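Long-range contacts in L-hydantoinase (Arthrobacter aurescens, PDB 1GKR), which hydrolyses the ring of hydantoin derivatives with a two-zinc centre, prefers aryl- to alkyl-substituted substrates, and shows an enantioselectivity that depends on the substrate: residues 19-23 with 32-36; 100-104 with 128-134; 166-171 with 227-233; 305-309 with 363-368. All coordinates share one frame; numbering follows the deposited sequence.

Overall arrangement
Along the chain the four contacts follow in series. Contact 1 belongs to the N-terminal hairpin of strands 16-25 and 28-33, away from the annotated zinc ligands; its centre is about 45 Å from that of contact 3 and 26 Å from that of contact 4. Contacts 2, 3 and 4 all lie within the amidohydrolase barrel region. The centres of contacts 2 and 3 are about 17 Å apart, and the two touch where L132 packs on E168 and I169, joining consecutive helices 132-140 and 163-176. Contact 4 lies about 23 Å from contact 3 between centres. Contact 1 thus sits where subunits join, whereas contacts 2 to 4 hold helices against one another and against strand 308-309 around the two-zinc site.

Contact 1 (19-23 with 32-36); sequences EADIL and ISADT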
loop_
_atom_site.group_PDB
_atom_site.type_symbol
_atom_site.label_atom_id
_atom_site.label_comp_id
_atom_site.label_asym_id
_atom_site.label_seq_id
_atom_site.Cartn_x
_atom_site.Cartn_y
_atom_site.Cartn_z
ATOM N N GLU A 19 3.222 41.903 8.375
ATOM C CA GLU A 19 3.883 43.074 8.929
ATOM C C GLU A 19 3.032 43.820 9.939
ATOM O O GLU A 19 2.016 44.405 9.575
ATOM C CB GLU A 19 4.260 44.019 7.804
ATOM C CG GLU A 19 5.183 43.386 6.801
ATOM C CD GLU A 19 5.457 44.294 5.622
ATOM O OE1 GLU A 19 4.534 44.502 4.802
ATOM O OE2 GLU A 19 6.594 44.805 5.515
ATOM N N ALA A 20 3.452 43.817 11.202
ATOM C CA ALA A 20 2.699 44.510 12.232
ATOM C C ALA A 20 3.507 44.803 13.483
ATOM O O ALA A 20 4.707 44.537 13.548
ATOM C CB ALA A 20 1.479 43.706 12.600
ATOM N N ASP A 21 2.832 45.371 14.473
ATOM C CA ASP A 21 3.455 45.684 15.744
ATOM C C ASP A 21 2.735 44.882 16.821
ATOM O O ASP A 21 1.518 44.641 16.728
ATOM C CB ASP A 21 3.328 47.174 16.067
ATOM C CG ASP A 21 4.102 48.056 15.108
ATOM O OD1 ASP A 21 4.894 47.522 14.295
ATOM O OD2 ASP A 21 3.916 49.294 15.180
ATOM N N ILE A 22 3.483 44.482 17.848
ATOM C CA ILE A 22 2.915 43.708 18.940
ATOM C C ILE A 22 2.854 44.533 20.209
ATOM O O ILE A 22 3.846 45.119 20.634
ATOM C CB ILE A 22 3.736 42.433 19.196
ATOM C CG1 ILE A 22 3.801 41.611 17.911
ATOM C CG2 ILE A 22 3.095 41.608 20.296
ATOM C CD1 ILE A 22 4.765 40.483 17.966
ATOM N N LEU A 23 1.661 44.583 20.786
ATOM C CA LEU A 23 1.395 45.324 22.013
ATOM C C LEU A 23 1.216 44.283 23.092
ATOM O O LEU A 23 0.319 43.428 22.991
ATOM C CB LEU A 23 0.084 46.112 21.917
ATOM C CG LEU A 23 -0.219 47.115 20.803
ATOM C CD1 LEU A 23 0.404 48.448 21.119
ATOM C CD2 LEU A 23 0.262 46.564 19.470
ATOM N N ILE A 32 -2.293 43.203 18.157
ATOM C CA ILE A 32 -1.411 43.138 17.003
ATOM C C ILE A 32 -2.009 44.165 16.063
ATOM O O ILE A 32 -3.186 44.078 15.700
ATOM C CB ILE A 32 -1.446 41.773 16.330
ATOM C CG1 ILE A 32 -0.990 40.712 17.332
ATOM C CG2 ILE A 32 -0.578 41.796 15.075
ATOM C CD1 ILE A 32 -1.021 39.311 16.794
ATOM N N SER A 33 -1.225 45.159 15.676
ATOM C CA SER A 33 -1.794 46.163 14.804
ATOM C C SER A 33 -0.838 46.686 13.751
ATOM O O SER A 33 0.385 46.640 13.909
ATOM C CB SER A 33 -2.354 47.303 15.645
ATOM O OG SER A 33 -1.486 48.406 15.647
ATOM N N ALA A 34 -1.416 47.178 12.661
ATOM C CA ALA A 34 -0.637 47.679 11.544
ATOM C C ALA A 34 0.162 48.919 11.897
ATOM O O ALA A 34 1.261 49.121 11.387
ATOM C CB ALA A 34 -1.558 47.964 10.365
ATOM N N ASP A 35 -0.381 49.745 12.781
ATOM C CA ASP A 35 0.293 50.976 13.171
ATOM C C ASP A 35 0.029 51.341 14.632
ATOM O O ASP A 35 -1.120 51.321 15.088
ATOM C CB ASP A 35 -0.162 52.103 12.237
ATOM C CG ASP A 35 0.341 53.463 12.664
ATOM O OD1 ASP A 35 -0.362 54.137 13.453
ATOM O OD2 ASP A 35 1.440 53.851 12.210
ATOM N N THR A 36 1.098 51.668 15.362
ATOM C CA THR A 36 0.973 52.033 16.775
ATOM C C THR A 36 1.436 53.469 17.068
ATOM O O THR A 36 1.667 53.833 18.223
ATOM C CB THR A 36 1.757 51.045 17.687
ATOM O OG1 THR A 36 3.107 50.920 17.226
ATOM C CG2 THR A 36 1.100 49.682 17.681
HETATM O O HOH W 1 2.404 47.621 8.848
#
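D21 and S33 face each other as a hydrogen-bonded pair of the antiparallel beta hairpin formed by strands 16-25 and 28-33. Their two backbone bonds, D21 N to S33 O at 2.8 Å and S33 N to D21 O at 3.0 Å, set the register. Beyond S33 the second strand gives way to a loop that curls back and brings T36 over the face carrying D21. A chi1 of -66° puts D21 CG opposite the carbonyl carbon, beside the backbone N, from where OD2 meets T36 OG1 at 2.7 Å. OD2 accepts this hydroxyl from the anti side, a little out of the carboxylate plane, while OD1 takes the backbone N-H of N8. Replacing D21 by alanine removes both acceptors, and the T36 hydroxyl and the N8 amide would probably be left without their partner. Threonine suits its place because its two branches do different work. With chi1 at 52°, OG1 lies between the backbone N and the carbonyl carbon and meets the acid, whereas CG2 is left to reach L23, on the strand of D21. On the other face small A20 leaves room for I32, whose CG2 lies 3.7 Å from A20 CB; V383 of the second subunit packs on both residues. I32 and S33 also pair with a strand of that subunit. Methyl meets methyls at the end of L23, where CD1 and CD2 both stand 3.7 Å from T36 CG2.

Contact 2 (100-104 with 128-134); sequences TTTLD and VPGNLPE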
loop_
_atom_site.group_PDB
_atom_site.type_symbol
_atom_site.label_atom_id
_atom_site.label_comp_id
_atom_site.label_asym_id
_atom_site.label_seq_id
_atom_site.Cartn_x
_atom_site.Cartn_y
_atom_site.Cartn_z
ATOM N N THR A 100 11.680 10.602 37.760
ATOM C CA THR A 100 10.403 11.275 37.928
ATOM C C THR A 100 9.288 10.289 37.561
ATOM O O THR A 100 8.564 10.489 36.592
ATOM C CB THR A 100 10.306 12.525 37.043
ATOM O OG1 THR A 100 11.528 13.271 37.124
ATOM C CG2 THR A 100 9.161 13.402 37.518
ATOM N N THR A 101 9.162 9.226 38.353
ATOM C CA THR A 101 8.163 8.191 38.120
ATOM C C THR A 101 7.163 8.083 39.255
ATOM O O THR A 101 6.409 7.108 39.338
ATOM C CB THR A 101 8.827 6.840 37.982
ATOM O OG1 THR A 101 9.712 6.659 39.090
ATOM C CG2 THR A 101 9.611 6.753 36.688
ATOM N N THR A 102 7.143 9.102 40.107
ATOM C CA THR A 102 6.262 9.144 41.264
ATOM C C THR A 102 5.665 10.512 41.489
ATOM O O THR A 102 6.282 11.517 41.152
ATOM C CB THR A 102 7.042 8.806 42.501
ATOM O OG1 THR A 102 7.307 7.404 42.505
ATOM C CG2 THR A 102 6.277 9.210 43.743
ATOM N N LEU A 103 4.479 10.561 42.086
ATOM C CA LEU A 103 3.855 11.848 42.353
ATOM C C LEU A 103 4.796 12.706 43.188
ATOM O O LEU A 103 4.949 13.905 42.927
ATOM C CB LEU A 103 2.530 11.676 43.092
ATOM C CG LEU A 103 1.869 13.019 43.434
ATOM C CD1 LEU A 103 1.708 13.881 42.184
ATOM C CD2 LEU A 103 0.527 12.768 44.058
ATOM N N ASP A 104 5.427 12.086 44.183
ATOM C CA ASP A 104 6.359 12.788 45.057
ATOM C C ASP A 104 7.533 13.312 44.274
ATOM O O ASP A 104 7.845 14.492 44.342
ATOM C CB ASP A 104 6.899 11.876 46.163
ATOM C CG ASP A 104 5.833 11.486 47.168
ATOM O OD1 ASP A 104 5.090 12.384 47.624
ATOM O OD2 ASP A 104 5.737 10.287 47.508
ATOM N N VAL A 128 7.407 3.680 33.619
ATOM C CA VAL A 128 8.329 2.548 33.722
ATOM C C VAL A 128 7.611 1.316 34.260
ATOM O O VAL A 128 6.475 1.401 34.739
ATOM C CB VAL A 128 9.498 2.899 34.632
ATOM C CG1 VAL A 128 10.374 3.957 33.959
ATOM C CG2 VAL A 128 8.964 3.416 35.961
ATOM N N PRO A 129 8.258 0.148 34.192
ATOM C CA PRO A 129 7.553 -1.028 34.701
ATOM C C PRO A 129 7.171 -0.913 36.170
ATOM O O PRO A 129 7.983 -0.511 37.013
ATOM C CB PRO A 129 8.519 -2.175 34.411
ATOM C CG PRO A 129 9.843 -1.536 34.390
ATOM C CD PRO A 129 9.614 -0.198 33.735
ATOM N N GLY A 130 5.900 -1.214 36.438
ATOM C CA GLY A 130 5.376 -1.190 37.784
ATOM C C GLY A 130 4.869 0.108 38.368
ATOM O O GLY A 130 4.437 0.104 39.520
ATOM N N ASN A 131 4.892 1.215 37.631
ATOM C CA ASN A 131 4.409 2.461 38.226
ATOM C C ASN A 131 3.113 2.947 37.612
ATOM O O ASN A 131 2.727 4.104 37.771
ATOM C CB ASN A 131 5.491 3.553 38.137
ATOM C CG ASN A 131 5.482 4.304 36.820
ATOM O OD1 ASN A 131 5.373 3.708 35.756
ATOM N ND2 ASN A 131 5.621 5.626 36.892
ATOM N N LEU A 132 2.419 2.035 36.945
ATOM C CA LEU A 132 1.171 2.359 36.266
ATOM C C LEU A 132 0.223 3.320 37.000
ATOM O O LEU A 132 -0.251 4.297 36.425
ATOM C CB LEU A 132 0.441 1.067 35.905
ATOM C CG LEU A 132 -0.585 1.191 34.787
ATOM C CD1 LEU A 132 0.017 1.917 33.609
ATOM C CD2 LEU A 132 -1.014 -0.194 34.364
ATOM N N PRO A 133 -0.064 3.062 38.280
ATOM C CA PRO A 133 -0.969 3.956 39.016
ATOM C C PRO A 133 -0.458 5.361 39.300
ATOM O O PRO A 133 -1.246 6.247 39.626
ATOM C CB PRO A 133 -1.261 3.176 40.293
ATOM C CG PRO A 133 -0.018 2.366 40.479
ATOM C CD PRO A 133 0.278 1.880 39.087
ATOM N N GLU A 134 0.848 5.574 39.185
ATOM C CA GLU A 134 1.403 6.904 39.431
ATOM C C GLU A 134 1.089 7.852 38.273
ATOM O O GLU A 134 1.042 9.074 38.449
ATOM C CB GLU A 134 2.922 6.837 39.613
ATOM C CG GLU A 134 3.377 6.169 40.884
ATOM C CD GLU A 134 2.797 6.818 42.128
ATOM O OE1 GLU A 134 2.975 8.045 42.325
ATOM O OE2 GLU A 134 2.163 6.089 42.915
#
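A small, mostly polar surface contact joins T101 and L103, among the residues leading into and opening helix 103-116, to N131 and E134, among those leading into and opening helix 132-140. E134 is bent at chi2 (-56°), which turns its carboxylate toward the backbone of T102 and L103; OE1 then accepts the N-H of L103 at 2.9 Å, met nearly in line with its C-O bond. T102, although at the N-cap position, makes no capping bond with its own side chain, and the glutamate from the next helix supplies an acceptor for the first turn. Its negative charge is probably also favourable at this helix end, and OE2 pairs with K137. In the amidohydrolase barrel the two segments follow the neighbouring parallel strands 87-92 and 120-123, so the contact ties together two successive beta-alpha connections. N131 works in both directions. Its ND2 donates to T101 O at 3.0 Å, with that oxygen close to the amide plane, and also to the carbonyl of G126. Its OD1 receives the N-H of V128 from above the carbonyl plane. A type II turn from V128 to N131 brings these groups together, and G130 takes a positive phi (85°) there, a conformation that glycine adopts readily. The apolar share falls to T101 and V128, whose side chains cross at about a right angle with CG2 against CG2 at 3.5 Å.

Contact 3 (166-171 with 227-233); sequences LFEIFQ and LQKEAGC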
loop_
_atom_site.group_PDB
_atom_site.type_symbol
_atom_site.label_atom_id
_atom_site.label_comp_id
_atom_site.label_asym_id
_atom_site.label_seq_id
_atom_site.Cartn_x
_atom_site.Cartn_y
_atom_site.Cartn_z
ATOM N N LEU A 166 4.117 -1.608 28.000
ATOM C CA LEU A 166 3.957 -0.476 27.102
ATOM C C LEU A 166 2.489 -0.358 26.690
ATOM O O LEU A 166 1.934 0.739 26.634
ATOM C CB LEU A 166 4.827 -0.652 25.858
ATOM C CG LEU A 166 4.769 0.506 24.850
ATOM C CD1 LEU A 166 5.183 1.813 25.519
ATOM C CD2 LEU A 166 5.678 0.201 23.689
ATOM N N PHE A 167 1.855 -1.491 26.408
ATOM C CA PHE A 167 0.453 -1.477 26.021
ATOM C C PHE A 167 -0.442 -0.963 27.142
ATOM O O PHE A 167 -1.378 -0.200 26.895
ATOM C CB PHE A 167 -0.009 -2.869 25.617
ATOM C CG PHE A 167 -1.428 -2.908 25.153
ATOM C CD1 PHE A 167 -1.798 -2.282 23.966
ATOM C CD2 PHE A 167 -2.402 -3.532 25.915
ATOM C CE1 PHE A 167 -3.122 -2.276 23.542
ATOM C CE2 PHE A 167 -3.729 -3.534 25.504
ATOM C CZ PHE A 167 -4.090 -2.904 24.313
ATOM N N GLU A 168 -0.161 -1.377 28.377
ATOM C CA GLU A 168 -0.975 -0.926 29.508
ATOM C C GLU A 168 -0.799 0.572 29.718
ATOM O O GLU A 168 -1.739 1.274 30.098
ATOM C CB GLU A 168 -0.597 -1.675 30.786
ATOM C CG GLU A 168 -0.896 -3.154 30.719
ATOM C CD GLU A 168 -0.732 -3.846 32.056
ATOM O OE1 GLU A 168 0.333 -3.671 32.705
ATOM O OE2 GLU A 168 -1.676 -4.573 32.445
ATOM N N ILE A 169 0.415 1.057 29.466
ATOM C CA ILE A 169 0.701 2.472 29.616
ATOM C C ILE A 169 -0.084 3.235 28.560
ATOM O O ILE A 169 -0.665 4.271 28.858
ATOM C CB ILE A 169 2.203 2.741 29.469
ATOM C CG1 ILE A 169 2.938 2.107 30.647
ATOM C CG2 ILE A 169 2.475 4.243 29.383
ATOM C CD1 ILE A 169 4.456 2.256 30.586
ATOM N N PHE A 170 -0.115 2.711 27.333
ATOM C CA PHE A 170 -0.853 3.349 26.245
ATOM C C PHE A 170 -2.317 3.490 26.635
ATOM O O PHE A 170 -2.926 4.543 26.414
ATOM C CB PHE A 170 -0.760 2.525 24.968
ATOM C CG PHE A 170 0.478 2.794 24.142
ATOM C CD1 PHE A 170 1.566 3.473 24.676
ATOM C CD2 PHE A 170 0.562 2.326 22.838
ATOM C CE1 PHE A 170 2.721 3.675 23.917
ATOM C CE2 PHE A 170 1.705 2.525 22.077
ATOM C CZ PHE A 170 2.788 3.202 22.621
ATOM N N GLN A 171 -2.890 2.441 27.217
ATOM C CA GLN A 171 -4.284 2.519 27.633
ATOM C C GLN A 171 -4.490 3.568 28.712
ATOM O O GLN A 171 -5.453 4.329 28.642
ATOM C CB GLN A 171 -4.779 1.179 28.135
ATOM C CG GLN A 171 -4.716 0.099 27.099
ATOM C CD GLN A 171 -5.208 -1.223 27.631
ATOM O OE1 GLN A 171 -4.826 -1.655 28.728
ATOM N NE2 GLN A 171 -6.058 -1.886 26.856
ATOM N N LEU A 227 0.583 -0.906 18.323
ATOM C CA LEU A 227 -0.017 -0.860 19.647
ATOM C C LEU A 227 -0.826 0.407 19.851
ATOM O O LEU A 227 -1.836 0.375 20.544
ATOM C CB LEU A 227 1.046 -0.961 20.751
ATOM C CG LEU A 227 2.006 -2.155 20.690
ATOM C CD1 LEU A 227 2.668 -2.334 22.037
ATOM C CD2 LEU A 227 1.255 -3.399 20.335
ATOM N N GLN A 228 -0.410 1.524 19.265
ATOM C CA GLN A 228 -1.193 2.734 19.465
ATOM C C GLN A 228 -2.475 2.561 18.648
ATOM O O GLN A 228 -3.571 2.940 19.078
ATOM C CB GLN A 228 -0.404 3.979 19.039
ATOM C CG GLN A 228 -0.834 4.567 17.734
ATOM C CD GLN A 228 -2.090 5.386 17.850
ATOM O OE1 GLN A 228 -2.879 5.435 16.923
ATOM N NE2 GLN A 228 -2.280 6.042 18.986
ATOM N N LYS A 229 -2.326 1.948 17.482
ATOM C CA LYS A 229 -3.449 1.680 16.603
ATOM C C LYS A 229 -4.585 1.060 17.409
ATOM O O LYS A 229 -5.757 1.332 17.163
ATOM C CB LYS A 229 -2.996 0.720 15.506
ATOM C CG LYS A 229 -4.086 0.131 14.637
ATOM C CD LYS A 229 -4.713 1.155 13.725
ATOM C CE LYS A 229 -5.440 0.484 12.554
ATOM N NZ LYS A 229 -4.504 -0.237 11.632
ATOM N N GLU A 230 -4.222 0.237 18.385
ATOM C CA GLU A 230 -5.187 -0.451 19.234
ATOM C C GLU A 230 -5.582 0.335 20.486
ATOM O O GLU A 230 -6.705 0.235 20.946
ATOM C CB GLU A 230 -4.599 -1.789 19.655
ATOM C CG GLU A 230 -5.586 -2.755 20.231
ATOM C CD GLU A 230 -6.520 -3.315 19.174
ATOM O OE1 GLU A 230 -6.182 -3.216 17.958
ATOM O OE2 GLU A 230 -7.581 -3.862 19.572
ATOM N N ALA A 231 -4.662 1.114 21.043
ATOM C CA ALA A 231 -4.945 1.883 22.250
ATOM C C ALA A 231 -5.592 3.246 22.017
ATOM O O ALA A 231 -6.373 3.701 22.846
ATOM C CB ALA A 231 -3.660 2.067 23.050
ATOM N N GLY A 232 -5.225 3.912 20.921
ATOM C CA GLY A 232 -5.790 5.215 20.594
ATOM C C GLY A 232 -5.247 6.449 21.301
ATOM O O GLY A 232 -5.842 7.527 21.219
ATOM N N CYS A 233 -4.123 6.306 21.994
ATOM C CA CYS A 233 -3.510 7.418 22.723
ATOM C C CYS A 233 -2.657 8.274 21.799
ATOM O O CYS A 233 -2.118 7.771 20.822
ATOM C CB CYS A 233 -2.614 6.865 23.828
ATOM S SG CYS A 233 -1.366 5.678 23.213
#
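Helix-to-helix packing on the outside of the amidohydrolase barrel brings F170 against L227, A231 and C233. Segments 166-171 and 227-231 run roughly the same way, their axes 9.4 Å apart at closest and inclined at 38°. F170 is the main filler of the groove between them. With chi1 at -85°, its CG stands opposite the carbonyl carbon and the ring swings over to the other helix. There CE2 lies 3.8 Å from L227 CB, while the backbone N of Q228 comes to the ring edge, near its plane. C233 adds a sulfur-aromatic contact: SG sits 4.0 Å from the ring centroid, approaching obliquely. The small side chain of A231 lets the backbones draw close, with its CB 3.5 Å from F170 CB. G232 takes a positive phi as the helix ends, turning the chain to deliver C233. With F170 cut back to alanine, a gap would probably open between the helices, the C233 sulfur losing its aromatic partner and L227 CB its contact with CE2. F167 uses its ring edge, CE1 lying 4.2 Å from L227 O near the ring plane, and Q171 CG lies over the rim of one face; F215 of the third subunit meets this ring too. Both helices lead into neighbouring parallel strands, 163-176 into 179-182 and 214-231 into 234-237, and I180 of the first strand touches both F170 and C233.

Contact 4 (305-309 with 363-368); sequences LIDTL and VMCEKP
V363 turns its two methyls to different partners across the contact: with chi1 at -55°, CG1 stands opposite its own carbonyl carbon and packs against I306 O at 3.5 Å, while CG2 lies between backbone N and carbonyl carbon and runs beside L309, 3.9 Å from its CD2. The beta-branched residue thus covers the chain on both sides of T308. K367 is extended through chi3 (174°), which lays its aliphatic chain across the carbonyl of D307, with CB 3.5 Å from D307 O. Its ammonium group does not touch the carboxylate: NZ is 4.9 Å from D307 OD1, and it has a long, weak ion pair with E362. D307 OD2 accepts instead the N-H of C261, in the neighbouring strand. One backbone bond joins strand to helix, L309 N to V363 O at 3.1 Å. The helix has a wider turn here and a kink at P368, a residue with no N-H to offer the turn before. T308 divides its branches: OG1 bonds to E59 OE2, and CG2 slides past the proline ring, 3.7 Å from P368 CD. L309 CB completes the packing against M364 CG at 4.0 Å. Strand 308-309 lies beside strand 259-263, and D312, a zinc ligand, follows three residues after it ends; helix 357-372 backs the strand, as the helical layer backs the strands of the amidohydrolase TIM barrel.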
loop_
_atom_site.group_PDB
_atom_site.type_symbol
_atom_site.label_atom_id
_atom_site.label_comp_id
_atom_site.label_asym_id
_atom_site.label_seq_id
_atom_site.Cartn_x
_atom_site.Cartn_y
_atom_site.Cartn_z
ATOM N N LEU A 305 6.579 16.013 6.472
ATOM C CA LEU A 305 6.518 14.667 7.040
ATOM C C LEU A 305 7.089 14.591 8.455
ATOM O O LEU A 305 6.867 13.619 9.179
ATOM C CB LEU A 305 7.244 13.665 6.154
ATOM C CG LEU A 305 6.461 13.246 4.915
ATOM C CD1 LEU A 305 6.308 14.433 4.002
ATOM C CD2 LEU A 305 7.186 12.133 4.211
ATOM N N ILE A 306 7.836 15.610 8.849
ATOM C CA ILE A 306 8.400 15.636 10.181
ATOM C C ILE A 306 7.588 16.632 10.992
ATOM O O ILE A 306 7.612 17.821 10.727
ATOM C CB ILE A 306 9.867 16.022 10.112
ATOM C CG1 ILE A 306 10.618 14.897 9.390
ATOM C CG2 ILE A 306 10.399 16.284 11.499
ATOM C CD1 ILE A 306 12.104 15.052 9.365
ATOM N N ASP A 307 6.865 16.136 11.981
ATOM C CA ASP A 307 5.992 16.973 12.790
ATOM C C ASP A 307 6.623 17.948 13.765
ATOM O O ASP A 307 6.174 19.088 13.871
ATOM C CB ASP A 307 5.003 16.081 13.527
ATOM C CG ASP A 307 4.218 15.218 12.580
ATOM O OD1 ASP A 307 3.412 15.803 11.829
ATOM O OD2 ASP A 307 4.417 13.976 12.565
ATOM N N THR A 308 7.646 17.512 14.490
ATOM C CA THR A 308 8.299 18.391 15.453
ATOM C C THR A 308 9.802 18.193 15.486
ATOM O O THR A 308 10.333 17.170 15.054
ATOM C CB THR A 308 7.801 18.142 16.890
ATOM O OG1 THR A 308 8.198 16.827 17.293
ATOM C CG2 THR A 308 6.288 18.269 16.980
ATOM N N LEU A 309 10.484 19.188 16.024
ATOM C CA LEU A 309 11.926 19.140 16.164
ATOM C C LEU A 309 12.215 19.326 17.657
ATOM O O LEU A 309 11.653 20.209 18.311
ATOM C CB LEU A 309 12.554 20.252 15.333
ATOM C CG LEU A 309 13.431 19.856 14.140
ATOM C CD1 LEU A 309 12.871 18.655 13.431
ATOM C CD2 LEU A 309 13.551 21.038 13.190
ATOM N N VAL A 363 7.245 23.472 13.040
ATOM C CA VAL A 363 7.830 22.319 13.722
ATOM C C VAL A 363 8.579 22.622 15.036
ATOM O O VAL A 363 8.781 21.717 15.859
ATOM C CB VAL A 363 8.792 21.559 12.791
ATOM C CG1 VAL A 363 8.093 21.171 11.519
ATOM C CG2 VAL A 363 9.991 22.409 12.494
ATOM N N MET A 364 8.985 23.878 15.235
ATOM C CA MET A 364 9.713 24.250 16.440
ATOM C C MET A 364 8.899 25.028 17.448
ATOM O O MET A 364 9.343 25.198 18.588
ATOM C CB MET A 364 10.978 25.047 16.093
ATOM C CG MET A 364 12.008 24.204 15.406
ATOM S SD MET A 364 13.571 25.012 15.139
ATOM C CE MET A 364 14.419 24.608 16.659
ATOM N N CYS A 365 7.718 25.501 17.049
ATOM C CA CYS A 365 6.880 26.268 17.960
ATOM C C CYS A 365 5.444 25.786 18.036
ATOM O O CYS A 365 4.976 25.359 19.086
ATOM C CB CYS A 365 6.868 27.743 17.558
ATOM S SG CYS A 365 8.496 28.468 17.252
ATOM N N GLU A 366 4.745 25.856 16.913
ATOM C CA GLU A 366 3.343 25.479 16.871
ATOM C C GLU A 366 2.975 24.040 17.212
ATOM O O GLU A 366 2.268 23.813 18.197
ATOM C CB GLU A 366 2.761 25.859 15.512
ATOM C CG GLU A 366 2.456 27.339 15.396
ATOM C CD GLU A 366 2.238 27.797 13.965
ATOM O OE1 GLU A 366 1.689 27.002 13.171
ATOM O OE2 GLU A 366 2.604 28.959 13.652
ATOM N N LYS A 367 3.436 23.074 16.419
ATOM C CA LYS A 367 3.080 21.687 16.678
ATOM C C LYS A 367 3.456 21.188 18.075
ATOM O O LYS A 367 2.632 20.576 18.769
ATOM C CB LYS A 367 3.670 20.772 15.599
ATOM C CG LYS A 367 2.654 20.330 14.554
ATOM C CD LYS A 367 3.349 19.837 13.282
ATOM C CE LYS A 367 2.347 19.268 12.282
ATOM N NZ LYS A 367 1.165 20.173 12.152
ATOM N N PRO A 368 4.707 21.410 18.503
ATOM C CA PRO A 368 4.967 20.906 19.853
ATOM C C PRO A 368 3.952 21.453 20.883
ATOM O O PRO A 368 3.395 20.693 21.661
ATOM C CB PRO A 368 6.420 21.330 20.116
ATOM C CG PRO A 368 6.741 22.315 18.989
ATOM C CD PRO A 368 5.945 21.857 17.844
#